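Local coordinates for glyoxalase family protein (Bacillus cereus, PDB 1ZSW) that is of unknown function but binds a zinc ion and belongs to the glyoxalase/bleomycin resistance/dioxygenase (vicinal oxygen chelate) superfamily, at residues 100-105 with 289-294; 111-116 with 173-178; 139-144 with 151-156; 187-192 with 231-236. All coordinates share one frame; numbering follows the deposited sequence.

How the contacts relate
Contacts 1, 3 and 4 all reach the same curled sheet: strand 101-109 has strand 150-155 on one flank, where contact 3 lies, and strand 180-188 on the other, where contact 4 lies. Contact 1 joins the start of 101-109 to the lead-in of strand 292-300, which belongs to the second, zinc-bearing sheet. The centres of contacts 1 and 4 are about 11 Å apart. The centres of contacts 1 and 2 are about 28 Å apart, on opposite sides of the chain's centre. In sequence, contact 3 is nested within the loop closed by contact 2; contact 4 follows both, and contact 1 encloses all three, bringing together elements from the two glyoxalase-superfamily ranges.

Contact 1 (100-105 with 289-294); sequences NAITRI and NGILFE. With ZN (zinc ion), chain B.
I291 meets segment 100-105 with both branches of its side chain. CD1 comes up against the backbone at the start of the strand, 3.5 Å from A101 N, while CG2 lies 3.8 Å from CG1 of I102, the two isoleucines crossing obliquely. In I291 the torsion chi1 of -57° places CG1 beside the backbone N and leaves CG2 anti to it, which splits the branches between the two targets. I102 continues along the same seam, its CD1 lying 4.0 Å from L292 O, and the CG2 of I291 that it meets also rests over one face of the F293 ring, offset toward the rim.

The contact joins the two sheets of this glyoxalase-superfamily protein: strand 101-109 of one lies against the residues leading into strand 292-300 of the other. A101 and N100 both face T187 in a G1 beta bulge, N100 taking up a left-handed backbone conformation, so the strand begins with an irregular step just where the segments approach.

At that end N100 and N289 cross at about a right angle, with their amide planes 54° apart. The amide carbon CG of N100 lies 3.2 Å from N289 O, and OD1 lies 3.5 Å from N289 CB. OD1 has its hydrogen-bond donor elsewhere, in the backbone N of R189.

Further along strand 292-300, E294 binds zinc through OE1 at 2.0 Å, beside H33 and H246; its extended side chain carries the carboxylate to the metal, and S282 holds the other oxygen, OE2, by a hydrogen bond.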
loop_
_atom_site.group_PDB
_atom_site.type_symbol
_atom_site.label_atom_id
_atom_site.label_comp_id
_atom_site.label_asym_id
_atom_site.label_seq_id
_atom_site.Cartn_x
_atom_site.Cartn_y
_atom_site.Cartn_z
ATOM N N ASN A 100 -14.626 -6.636 -7.129
ATOM C CA ASN A 100 -13.530 -6.213 -8.013
ATOM C C ASN A 100 -12.857 -4.922 -7.573
ATOM O O ASN A 100 -12.749 -3.939 -8.314
ATOM C CB ASN A 100 -13.991 -6.181 -9.480
ATOM C CG ASN A 100 -14.260 -7.576 -10.013
ATOM O OD1 ASN A 100 -13.904 -8.583 -9.401
ATOM N ND2 ASN A 100 -14.864 -7.636 -11.185
ATOM N N ALA A 101 -12.398 -4.968 -6.344
ATOM C CA ALA A 101 -11.751 -3.791 -5.729
ATOM C C ALA A 101 -10.780 -4.244 -4.647
ATOM O O ALA A 101 -10.896 -5.339 -4.085
ATOM C CB ALA A 101 -12.794 -2.910 -5.090
ATOM N N ILE A 102 -9.738 -3.448 -4.426
ATOM C CA ILE A 102 -8.882 -3.610 -3.225
ATOM C C ILE A 102 -9.699 -3.028 -2.086
ATOM O O ILE A 102 -10.168 -1.886 -2.168
ATOM C CB ILE A 102 -7.544 -2.834 -3.432
ATOM C CG1 ILE A 102 -6.909 -3.279 -4.747
ATOM C CG2 ILE A 102 -6.631 -3.052 -2.200
ATOM C CD1 ILE A 102 -5.819 -2.269 -5.200
ATOM N N THR A 103 -9.888 -3.801 -1.008
ATOM C CA THR A 103 -10.911 -3.432 -0.022
ATOM C C THR A 103 -10.452 -3.223 1.430
ATOM O O THR A 103 -11.231 -2.719 2.217
ATOM C CB THR A 103 -12.113 -4.448 -0.033
ATOM O OG1 THR A 103 -11.581 -5.767 0.079
ATOM C CG2 THR A 103 -12.941 -4.269 -1.326
ATOM N N ARG A 104 -9.230 -3.609 1.805
ATOM C CA ARG A 104 -8.792 -3.419 3.214
ATOM C C ARG A 104 -7.291 -3.322 3.290
ATOM O O ARG A 104 -6.578 -4.100 2.610
ATOM C CB ARG A 104 -9.284 -4.579 4.097
ATOM C CG ARG A 104 -9.308 -4.242 5.580
ATOM C CD ARG A 104 -9.632 -5.433 6.480
ATOM N NE ARG A 104 -10.739 -6.293 6.017
ATOM C CZ ARG A 104 -12.008 -6.175 6.415
ATOM N NH1 ARG A 104 -12.372 -5.215 7.259
ATOM N NH2 ARG A 104 -12.922 -7.020 5.940
ATOM N N ILE A 105 -6.806 -2.389 4.126
ATOM C CA ILE A 105 -5.383 -2.231 4.362
ATOM C C ILE A 105 -5.021 -2.740 5.746
ATOM O O ILE A 105 -5.473 -2.182 6.736
ATOM C CB ILE A 105 -4.971 -0.757 4.301
ATOM C CG1 ILE A 105 -5.500 -0.109 3.031
ATOM C CG2 ILE A 105 -3.428 -0.642 4.373
ATOM C CD1 ILE A 105 -5.255 1.431 3.028
ATOM N N ASN A 289 -9.651 -9.419 -12.971
ATOM C CA ASN A 289 -10.771 -8.858 -12.239
ATOM C C ASN A 289 -10.740 -7.338 -12.225
ATOM O O ASN A 289 -11.569 -6.721 -11.593
ATOM C CB ASN A 289 -10.770 -9.372 -10.796
ATOM C CG ASN A 289 -10.964 -10.873 -10.726
ATOM O OD1 ASN A 289 -10.009 -11.631 -10.554
ATOM N ND2 ASN A 289 -12.184 -11.299 -10.894
ATOM N N GLY A 290 -9.783 -6.738 -12.919
ATOM C CA GLY A 290 -9.741 -5.286 -12.987
ATOM C C GLY A 290 -8.953 -4.643 -11.849
ATOM O O GLY A 290 -8.933 -3.412 -11.750
ATOM N N ILE A 291 -8.346 -5.454 -10.973
ATOM C CA ILE A 291 -7.536 -4.901 -9.894
ATOM C C ILE A 291 -6.245 -4.276 -10.491
ATOM O O ILE A 291 -5.551 -4.932 -11.243
ATOM C CB ILE A 291 -7.118 -5.990 -8.882
ATOM C CG1 ILE A 291 -8.324 -6.732 -8.258
ATOM C CG2 ILE A 291 -6.216 -5.402 -7.800
ATOM C CD1 ILE A 291 -9.213 -5.874 -7.438
ATOM N N LEU A 292 -5.909 -3.056 -10.098
ATOM C CA LEU A 292 -4.699 -2.386 -10.621
ATOM C C LEU A 292 -3.554 -2.639 -9.701
ATOM O O LEU A 292 -3.566 -2.254 -8.524
ATOM C CB LEU A 292 -4.940 -0.862 -10.740
ATOM C CG LEU A 292 -3.842 -0.007 -11.369
ATOM C CD1 LEU A 292 -3.575 -0.435 -12.794
ATOM C CD2 LEU A 292 -4.297 1.453 -11.363
ATOM N N PHE A 293 -2.526 -3.273 -10.252
ATOM C CA PHE A 293 -1.306 -3.511 -9.529
ATOM C C PHE A 293 -0.196 -2.618 -10.078
ATOM O O PHE A 293 -0.209 -2.256 -11.282
ATOM C CB PHE A 293 -0.848 -4.950 -9.753
ATOM C CG PHE A 293 -1.558 -5.953 -8.932
ATOM C CD1 PHE A 293 -2.493 -6.755 -9.510
ATOM C CD2 PHE A 293 -1.225 -6.158 -7.593
ATOM C CE1 PHE A 293 -3.138 -7.765 -8.782
ATOM C CE2 PHE A 293 -1.889 -7.160 -6.848
ATOM C CZ PHE A 293 -2.864 -7.947 -7.470
ATOM N N GLU A 294 0.754 -2.280 -9.232
ATOM C CA GLU A 294 1.946 -1.572 -9.686
ATOM C C GLU A 294 3.141 -2.379 -9.207
ATOM O O GLU A 294 3.125 -2.964 -8.105
ATOM C CB GLU A 294 1.932 -0.176 -9.095
ATOM C CG GLU A 294 3.182 0.688 -9.418
ATOM C CD GLU A 294 3.156 2.026 -8.710
ATOM O OE1 GLU A 294 2.297 2.243 -7.830
ATOM O OE2 GLU A 294 4.009 2.874 -9.068
HETATM ZN ZN ZN B . 1.733 3.951 -6.897
#

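Contact 2 (111-116 with 173-178); sequences SEDSLH and PAKHQI
S114 meets the edge of the H176 imidazole, its OG lying in the ring plane 2.9 Å from ND1 in a hydrogen bond that either partner could donate. This is the tightly packed part of the contact. The CB of S114 is also 3.4 Å from ND1, so the ring edge rests against the first turn of the helix. The H176 torsion of -60° sets CG anti to its carbonyl carbon and brings the ring to the serine; Y117 stacks on this ring, and the CG of K175 lies over the centre of one face.

Towards solvent the packing loosens. D113 brings OD1 to the ring edge, 3.2 Å from H176 CE1, with the carboxylate almost perpendicular to the imidazole. The K175 ammonium stands off, NZ 4.9 Å from D113 OD1, and could add only a weak electrostatic pull. A water bridges the segments here, donating to K175 O at 2.7 Å and hydrogen-bonded to S111 OG.

Within the helix start, S114 N donates to S111 OG at 3.0 Å, and S111 N donates back to S114 OG at 3.3 Å. The reciprocal pair is a capping box at the N-terminus of helix 112-124, here met by the 3-10 turn 174-176.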
loop_
_atom_site.group_PDB
_atom_site.type_symbol
_atom_site.label_atom_id
_atom_site.label_comp_id
_atom_site.label_asym_id
_atom_site.label_seq_id
_atom_site.Cartn_x
_atom_site.Cartn_y
_atom_site.Cartn_z
ATOM N N SER A 111 2.402 -5.644 19.269
ATOM C CA SER A 111 1.895 -6.596 20.277
ATOM C C SER A 111 0.409 -6.489 20.561
ATOM O O SER A 111 -0.262 -5.527 20.162
ATOM C CB SER A 111 2.658 -6.313 21.589
ATOM O OG SER A 111 2.140 -5.116 22.137
ATOM N N GLU A 112 -0.157 -7.523 21.208
ATOM C CA GLU A 112 -1.582 -7.480 21.544
ATOM C C GLU A 112 -1.846 -6.286 22.462
ATOM O O GLU A 112 -2.909 -5.675 22.446
ATOM C CB GLU A 112 -2.073 -8.821 22.145
ATOM C CG GLU A 112 -2.187 -9.918 21.090
ATOM C CD GLU A 112 -2.839 -11.213 21.556
ATOM O OE1 GLU A 112 -2.117 -12.235 21.683
ATOM O OE2 GLU A 112 -4.065 -11.232 21.756
ATOM N N ASP A 113 -0.822 -5.930 23.247
ATOM C CA ASP A 113 -0.830 -4.719 24.072
ATOM C C ASP A 113 -1.047 -3.447 23.242
ATOM O O ASP A 113 -1.883 -2.627 23.588
ATOM C CB ASP A 113 0.472 -4.621 24.887
ATOM C CG ASP A 113 0.534 -3.373 25.767
ATOM O OD1 ASP A 113 1.647 -2.811 25.929
ATOM O OD2 ASP A 113 -0.519 -2.954 26.298
ATOM N N SER A 114 -0.304 -3.306 22.138
ATOM C CA SER A 114 -0.524 -2.236 21.153
ATOM C C SER A 114 -1.972 -2.199 20.682
ATOM O O SER A 114 -2.555 -1.121 20.523
ATOM C CB SER A 114 0.438 -2.318 19.936
ATOM O OG SER A 114 1.785 -2.592 20.314
ATOM N N LEU A 115 -2.595 -3.359 20.455
ATOM C CA LEU A 115 -4.033 -3.324 20.153
ATOM C C LEU A 115 -4.877 -2.635 21.229
ATOM O O LEU A 115 -5.820 -1.901 20.926
ATOM C CB LEU A 115 -4.591 -4.727 19.865
ATOM C CG LEU A 115 -4.037 -5.464 18.651
ATOM C CD1 LEU A 115 -4.698 -6.838 18.522
ATOM C CD2 LEU A 115 -4.255 -4.636 17.342
ATOM N N HIS A 116 -4.521 -2.841 22.489
ATOM C CA HIS A 116 -5.242 -2.195 23.584
ATOM C C HIS A 116 -4.986 -0.703 23.610
ATOM O O HIS A 116 -5.918 0.084 23.797
ATOM C CB HIS A 116 -4.901 -2.864 24.924
ATOM C CG HIS A 116 -5.438 -4.258 25.034
ATOM N ND1 HIS A 116 -6.762 -4.522 25.311
ATOM C CD2 HIS A 116 -4.843 -5.461 24.868
ATOM C CE1 HIS A 116 -6.957 -5.828 25.317
ATOM N NE2 HIS A 116 -5.807 -6.422 25.055
ATOM N N PRO A 173 3.613 6.323 21.106
ATOM C CA PRO A 173 4.844 5.749 21.640
ATOM C C PRO A 173 5.494 4.800 20.639
ATOM O O PRO A 173 4.777 4.068 19.949
ATOM C CB PRO A 173 4.361 4.926 22.847
ATOM C CG PRO A 173 3.064 5.424 23.204
ATOM C CD PRO A 173 2.451 6.077 21.965
ATOM N N ALA A 174 6.825 4.807 20.544
ATOM C CA ALA A 174 7.516 3.935 19.603
ATOM C C ALA A 174 6.996 2.494 19.645
ATOM O O ALA A 174 6.798 1.873 18.596
ATOM C CB ALA A 174 8.998 3.930 19.857
ATOM N N LYS A 175 6.794 1.964 20.850
ATOM C CA LYS A 175 6.520 0.528 20.976
ATOM C C LYS A 175 5.125 0.122 20.498
ATOM O O LYS A 175 4.843 -1.086 20.404
ATOM C CB LYS A 175 6.736 0.061 22.413
ATOM C CG LYS A 175 5.688 0.580 23.373
ATOM C CD LYS A 175 6.201 0.372 24.793
ATOM C CE LYS A 175 5.164 -0.204 25.672
ATOM N NZ LYS A 175 5.727 -0.429 27.060
ATOM N N HIS A 176 4.266 1.108 20.210
ATOM C CA HIS A 176 2.911 0.842 19.702
ATOM C C HIS A 176 2.692 1.387 18.294
ATOM O O HIS A 176 1.594 1.295 17.762
ATOM C CB HIS A 176 1.844 1.432 20.609
ATOM C CG HIS A 176 1.881 0.885 22.001
ATOM N ND1 HIS A 176 2.082 -0.454 22.269
ATOM C CD2 HIS A 176 1.780 1.502 23.204
ATOM C CE1 HIS A 176 2.102 -0.640 23.583
ATOM N NE2 HIS A 176 1.896 0.530 24.168
ATOM N N GLN A 177 3.717 1.996 17.718
ATOM C CA GLN A 177 3.524 2.622 16.404
ATOM C C GLN A 177 3.205 1.560 15.371
ATOM O O GLN A 177 3.742 0.436 15.410
ATOM C CB GLN A 177 4.783 3.365 15.936
ATOM C CG GLN A 177 4.877 4.753 16.563
ATOM C CD GLN A 177 6.092 5.545 16.102
ATOM O OE1 GLN A 177 6.539 5.432 14.958
ATOM N NE2 GLN A 177 6.644 6.356 17.013
ATOM N N ILE A 178 2.409 1.996 14.414
ATOM C CA ILE A 178 2.230 1.237 13.176
ATOM C C ILE A 178 3.597 0.987 12.555
ATOM O O ILE A 178 4.391 1.938 12.378
ATOM C CB ILE A 178 1.297 1.996 12.215
ATOM C CG1 ILE A 178 -0.153 1.905 12.746
ATOM C CG2 ILE A 178 1.351 1.338 10.828
ATOM C CD1 ILE A 178 -1.037 2.981 12.254
HETATM O O HOH W 1 4.499 -3.279 21.991
#

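Contact 3 (139-144 with 151-156); sequences PALQFE and LVLLVS
A chi1 of 68° sets the F143 ring between its own backbone N and carbonyl carbon and swings it across the neighbouring strand, while the chi1 of L151, -53°, sets CG beside its backbone N and leads CD1 on to F143 CE1, 3.8 Å away. The CB of L151, placed by the strand itself, sits over one face, 3.7 Å from the F143 ring centroid, in a CH-pi contact displaced toward the rim. The ring and L153 cross at about a right angle, with F143 CE2 3.6 Å from L153 CD2.

The two strands form an antiparallel hairpin. F143 and L151 are a hydrogen-bonded pair, with F143 N donating to L151 O at 2.9 Å and L151 N to F143 O at 2.8 Å; L141 and L153 repeat the pattern, and V155 N closes it on P139 O at 3.0 Å. A140 with L154 and Q142 with V152 are the non-hydrogen-bonded pairs between them. Their side chains line the other face, where A140 CB lies 3.7 Å from V152 CG2 and 3.8 Å from L154 CD2.

On the F143 face, helix 112-124 packs against the hairpin through L115, W118 and F122. Y135 of strand 133-135 lies over A140, V152 and L154, and strand 101-109 extends the sheet alongside strand 150-155.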
loop_
_atom_site.group_PDB
_atom_site.type_symbol
_atom_site.label_atom_id
_atom_site.label_comp_id
_atom_site.label_asym_id
_atom_site.label_seq_id
_atom_site.Cartn_x
_atom_site.Cartn_y
_atom_site.Cartn_z
ATOM N N PRO A 139 -4.127 -11.766 15.695
ATOM C CA PRO A 139 -4.942 -10.878 16.505
ATOM C C PRO A 139 -5.044 -9.508 15.841
ATOM O O PRO A 139 -4.070 -9.038 15.282
ATOM C CB PRO A 139 -4.182 -10.795 17.851
ATOM C CG PRO A 139 -3.191 -11.894 17.818
ATOM C CD PRO A 139 -2.957 -12.301 16.409
ATOM N N ALA A 140 -6.216 -8.909 15.881
ATOM C CA ALA A 140 -6.518 -7.743 15.049
ATOM C C ALA A 140 -7.536 -6.784 15.653
ATOM O O ALA A 140 -8.342 -7.166 16.541
ATOM C CB ALA A 140 -7.029 -8.241 13.684
ATOM N N LEU A 141 -7.542 -5.547 15.142
ATOM C CA LEU A 141 -8.556 -4.570 15.456
ATOM C C LEU A 141 -8.909 -3.840 14.195
ATOM O O LEU A 141 -8.045 -3.163 13.618
ATOM C CB LEU A 141 -8.043 -3.567 16.521
ATOM C CG LEU A 141 -8.946 -2.465 17.062
ATOM C CD1 LEU A 141 -10.119 -3.002 17.925
ATOM C CD2 LEU A 141 -8.107 -1.470 17.895
ATOM N N GLN A 142 -10.139 -4.013 13.738
ATOM C CA GLN A 142 -10.589 -3.348 12.521
ATOM C C GLN A 142 -10.978 -1.911 12.782
ATOM O O GLN A 142 -11.498 -1.569 13.837
ATOM C CB GLN A 142 -11.788 -4.081 11.892
ATOM C CG GLN A 142 -11.455 -5.443 11.350
ATOM C CD GLN A 142 -12.701 -6.185 10.881
ATOM O OE1 GLN A 142 -13.760 -5.589 10.678
ATOM N NE2 GLN A 142 -12.575 -7.486 10.720
ATOM N N PHE A 143 -10.717 -1.028 11.823
ATOM C CA PHE A 143 -11.190 0.346 11.954
ATOM C C PHE A 143 -11.406 0.994 10.573
ATOM O O PHE A 143 -11.087 0.386 9.553
ATOM C CB PHE A 143 -10.227 1.182 12.834
ATOM C CG PHE A 143 -8.864 1.434 12.211
ATOM C CD1 PHE A 143 -8.586 2.681 11.687
ATOM C CD2 PHE A 143 -7.880 0.466 12.226
ATOM C CE1 PHE A 143 -7.310 2.960 11.156
ATOM C CE2 PHE A 143 -6.593 0.713 11.671
ATOM C CZ PHE A 143 -6.328 1.981 11.153
ATOM N N GLU A 144 -12.019 2.165 10.541
ATOM C CA GLU A 144 -12.265 2.900 9.295
ATOM C C GLU A 144 -11.941 4.362 9.474
ATOM O O GLU A 144 -12.126 4.921 10.565
ATOM C CB GLU A 144 -13.726 2.786 8.874
ATOM C CG GLU A 144 -14.197 1.404 8.625
ATOM C CD GLU A 144 -15.607 1.337 8.015
ATOM O OE1 GLU A 144 -16.182 2.361 7.593
ATOM O OE2 GLU A 144 -16.102 0.207 7.958
ATOM N N LEU A 151 -9.488 -0.314 7.304
ATOM C CA LEU A 151 -8.171 -0.742 7.756
ATOM C C LEU A 151 -8.220 -1.743 8.901
ATOM O O LEU A 151 -9.274 -1.931 9.520
ATOM C CB LEU A 151 -7.313 0.493 8.177
ATOM C CG LEU A 151 -7.201 1.605 7.132
ATOM C CD1 LEU A 151 -8.160 2.736 7.442
ATOM C CD2 LEU A 151 -5.746 2.157 7.084
ATOM N N VAL A 152 -7.138 -2.452 9.126
ATOM C CA VAL A 152 -7.104 -3.399 10.235
ATOM C C VAL A 152 -5.712 -3.437 10.844
ATOM O O VAL A 152 -4.709 -3.596 10.127
ATOM C CB VAL A 152 -7.616 -4.812 9.808
ATOM C CG1 VAL A 152 -6.736 -5.448 8.719
ATOM C CG2 VAL A 152 -7.656 -5.773 11.032
ATOM N N LEU A 153 -5.646 -3.250 12.166
ATOM C CA LEU A 153 -4.394 -3.414 12.861
ATOM C C LEU A 153 -4.133 -4.890 13.154
ATOM O O LEU A 153 -5.065 -5.624 13.563
ATOM C CB LEU A 153 -4.381 -2.603 14.154
ATOM C CG LEU A 153 -4.650 -1.124 14.075
ATOM C CD1 LEU A 153 -4.642 -0.546 15.475
ATOM C CD2 LEU A 153 -3.560 -0.412 13.227
ATOM N N LEU A 154 -2.913 -5.327 12.931
ATOM C CA LEU A 154 -2.571 -6.756 12.987
ATOM C C LEU A 154 -1.321 -6.959 13.837
ATOM O O LEU A 154 -0.313 -6.264 13.671
ATOM C CB LEU A 154 -2.282 -7.279 11.589
ATOM C CG LEU A 154 -3.341 -7.137 10.494
ATOM C CD1 LEU A 154 -2.676 -7.424 9.102
ATOM C CD2 LEU A 154 -4.558 -8.049 10.800
ATOM N N VAL A 155 -1.356 -7.912 14.747
ATOM C CA VAL A 155 -0.205 -8.119 15.604
ATOM C C VAL A 155 0.920 -8.821 14.920
ATOM O O VAL A 155 0.751 -9.913 14.379
ATOM C CB VAL A 155 -0.572 -8.811 16.946
ATOM C CG1 VAL A 155 0.693 -9.153 17.701
ATOM C CG2 VAL A 155 -1.465 -7.892 17.738
ATOM N N SER A 156 2.089 -8.176 14.982
ATOM C CA SER A 156 3.292 -8.638 14.323
ATOM C C SER A 156 4.217 -9.459 15.210
ATOM O O SER A 156 5.045 -10.194 14.698
ATOM C CB SER A 156 4.081 -7.451 13.758
ATOM O OG SER A 156 4.761 -6.730 14.793
#

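Contact 4 (187-192 with 231-236); sequences TVRRLD and YLDGPT
A parallel beta bridge between V188 and Y231 marks the end of strands 180-188 and 227-231, after which the two segments are held by a side-chain grip. L232 N donates to V188 O at 3.0 Å, and Y231 CA makes a CA-H...O contact with the same oxygen. The Y231 ring, its CG anti to the backbone N (chi1 164°), turns its edge to R189 O, with CE2 3.1 Å away.

R189 reaches back over the loop. Its chain bends at chi2 (-95°), and the guanidinium takes G234 O side-on: NE at 3.0 Å and NH2 at 2.7 Å share that single oxygen, which lies exactly in the guanidinium plane. Both donors also lie in the carbonyl plane, so the bonds fix the rotation of the group. Its charge has a more distant partner in D233, whose OD1 forms a long salt bridge to NE at 3.8 Å, the carboxylate steeply tilted to the guanidinium.

R190, at the N-cap, leads into helix 191-201, and its guanidinium forms a salt bridge with the D192 carboxylate through NE and NH2, one nitrogen to each oxygen. Nearer the start of the segments, T187 CG2 presses tightly on L232 CB at 3.4 Å, while T187 OG1 bonds to T103 OG1 in strand 101-109.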
loop_
_atom_site.group_PDB
_atom_site.type_symbol
_atom_site.label_atom_id
_atom_site.label_comp_id
_atom_site.label_asym_id
_atom_site.label_seq_id
_atom_site.Cartn_x
_atom_site.Cartn_y
_atom_site.Cartn_z
ATOM N N THR A 187 -10.995 -8.038 -3.162
ATOM C CA THR A 187 -12.340 -8.677 -3.282
ATOM C C THR A 187 -12.577 -8.822 -4.791
ATOM O O THR A 187 -12.462 -7.848 -5.537
ATOM C CB THR A 187 -13.406 -7.804 -2.604
ATOM O OG1 THR A 187 -13.107 -7.683 -1.194
ATOM C CG2 THR A 187 -14.807 -8.462 -2.712
ATOM N N VAL A 188 -12.860 -10.036 -5.246
ATOM C CA VAL A 188 -12.935 -10.289 -6.669
ATOM C C VAL A 188 -14.111 -11.201 -7.055
ATOM O O VAL A 188 -14.606 -11.946 -6.209
ATOM C CB VAL A 188 -11.620 -10.965 -7.201
ATOM C CG1 VAL A 188 -10.437 -9.984 -7.061
ATOM C CG2 VAL A 188 -11.305 -12.284 -6.463
ATOM N N ARG A 189 -14.524 -11.140 -8.319
ATOM C CA ARG A 189 -15.523 -12.111 -8.856
ATOM C C ARG A 189 -14.925 -13.483 -9.089
ATOM O O ARG A 189 -15.599 -14.516 -8.875
ATOM C CB ARG A 189 -16.103 -11.603 -10.175
ATOM C CG ARG A 189 -16.943 -10.342 -10.042
ATOM C CD ARG A 189 -18.477 -10.666 -9.919
ATOM N NE ARG A 189 -19.276 -9.434 -9.929
ATOM C CZ ARG A 189 -19.156 -8.484 -10.852
ATOM N NH1 ARG A 189 -18.317 -8.650 -11.866
ATOM N NH2 ARG A 189 -19.856 -7.374 -10.772
ATOM N N ARG A 190 -13.687 -13.499 -9.574
ATOM C CA ARG A 190 -12.979 -14.736 -9.954
ATOM C C ARG A 190 -11.724 -14.952 -9.123
ATOM O O ARG A 190 -10.612 -14.557 -9.504
ATOM C CB ARG A 190 -12.635 -14.709 -11.452
ATOM C CG ARG A 190 -13.849 -14.661 -12.352
ATOM C CD ARG A 190 -14.574 -16.007 -12.389
ATOM N NE ARG A 190 -13.692 -17.144 -12.681
ATOM C CZ ARG A 190 -13.574 -17.751 -13.863
ATOM N NH1 ARG A 190 -14.254 -17.312 -14.922
ATOM N NH2 ARG A 190 -12.730 -18.776 -13.994
ATOM N N LEU A 191 -11.909 -15.597 -7.983
ATOM C CA LEU A 191 -10.822 -15.907 -7.076
ATOM C C LEU A 191 -9.778 -16.821 -7.718
ATOM O O LEU A 191 -8.577 -16.648 -7.506
ATOM C CB LEU A 191 -11.422 -16.528 -5.798
ATOM C CG LEU A 191 -10.487 -16.890 -4.644
ATOM C CD1 LEU A 191 -11.220 -16.803 -3.309
ATOM C CD2 LEU A 191 -9.849 -18.265 -4.854
ATOM N N ASP A 192 -10.222 -17.772 -8.552
ATOM C CA ASP A 192 -9.272 -18.657 -9.246
ATOM C C ASP A 192 -8.301 -17.917 -10.147
ATOM O O ASP A 192 -7.108 -18.232 -10.203
ATOM C CB ASP A 192 -10.018 -19.761 -10.038
ATOM C CG ASP A 192 -11.010 -19.210 -11.067
ATOM O OD1 ASP A 192 -11.550 -18.092 -10.896
ATOM O OD2 ASP A 192 -11.292 -19.929 -12.059
ATOM N N TYR A 231 -13.856 -13.834 -2.416
ATOM C CA TYR A 231 -14.821 -13.912 -3.496
ATOM C C TYR A 231 -16.081 -13.160 -3.078
ATOM O O TYR A 231 -16.619 -13.377 -1.976
ATOM C CB TYR A 231 -15.164 -15.390 -3.776
ATOM C CG TYR A 231 -16.430 -15.540 -4.615
ATOM C CD1 TYR A 231 -17.519 -16.240 -4.124
ATOM C CD2 TYR A 231 -16.535 -14.962 -5.875
ATOM C CE1 TYR A 231 -18.685 -16.392 -4.889
ATOM C CE2 TYR A 231 -17.711 -15.086 -6.633
ATOM C CZ TYR A 231 -18.763 -15.809 -6.121
ATOM O OH TYR A 231 -19.900 -15.948 -6.870
ATOM N N LEU A 232 -16.526 -12.248 -3.918
ATOM C CA LEU A 232 -17.805 -11.585 -3.719
ATOM C C LEU A 232 -18.448 -11.374 -5.071
ATOM O O LEU A 232 -17.816 -10.882 -6.019
ATOM C CB LEU A 232 -17.674 -10.254 -2.953
ATOM C CG LEU A 232 -18.973 -9.496 -2.605
ATOM C CD1 LEU A 232 -19.749 -10.295 -1.540
ATOM C CD2 LEU A 232 -18.672 -8.118 -2.058
ATOM N N ASP A 233 -19.722 -11.765 -5.161
ATOM C CA ASP A 233 -20.494 -11.586 -6.381
ATOM C C ASP A 233 -21.207 -10.272 -6.209
ATOM O O ASP A 233 -20.945 -9.535 -5.246
ATOM C CB ASP A 233 -21.516 -12.742 -6.505
ATOM C CG ASP A 233 -21.932 -13.029 -7.948
ATOM O OD1 ASP A 233 -21.650 -12.230 -8.858
ATOM O OD2 ASP A 233 -22.569 -14.082 -8.175
ATOM N N GLY A 234 -22.106 -9.929 -7.117
ATOM C CA GLY A 234 -22.820 -8.668 -6.929
ATOM C C GLY A 234 -22.180 -7.510 -7.675
ATOM O O GLY A 234 -21.305 -7.740 -8.508
ATOM N N PRO A 235 -22.613 -6.266 -7.402
ATOM C CA PRO A 235 -22.064 -5.166 -8.191
ATOM C C PRO A 235 -20.601 -4.910 -7.893
ATOM O O PRO A 235 -20.146 -5.081 -6.767
ATOM C CB PRO A 235 -22.832 -3.952 -7.703
ATOM C CG PRO A 235 -24.009 -4.488 -6.977
ATOM C CD PRO A 235 -23.648 -5.798 -6.459
ATOM N N THR A 236 -19.927 -4.415 -8.911
ATOM C CA THR A 236 -18.551 -3.968 -8.767
ATOM C C THR A 236 -18.561 -2.669 -7.985
ATOM O O THR A 236 -19.473 -1.798 -8.112
ATOM C CB THR A 236 -17.932 -3.752 -10.161
ATOM O OG1 THR A 236 -17.842 -5.013 -10.832
ATOM C CG2 THR A 236 -16.533 -3.198 -10.059
#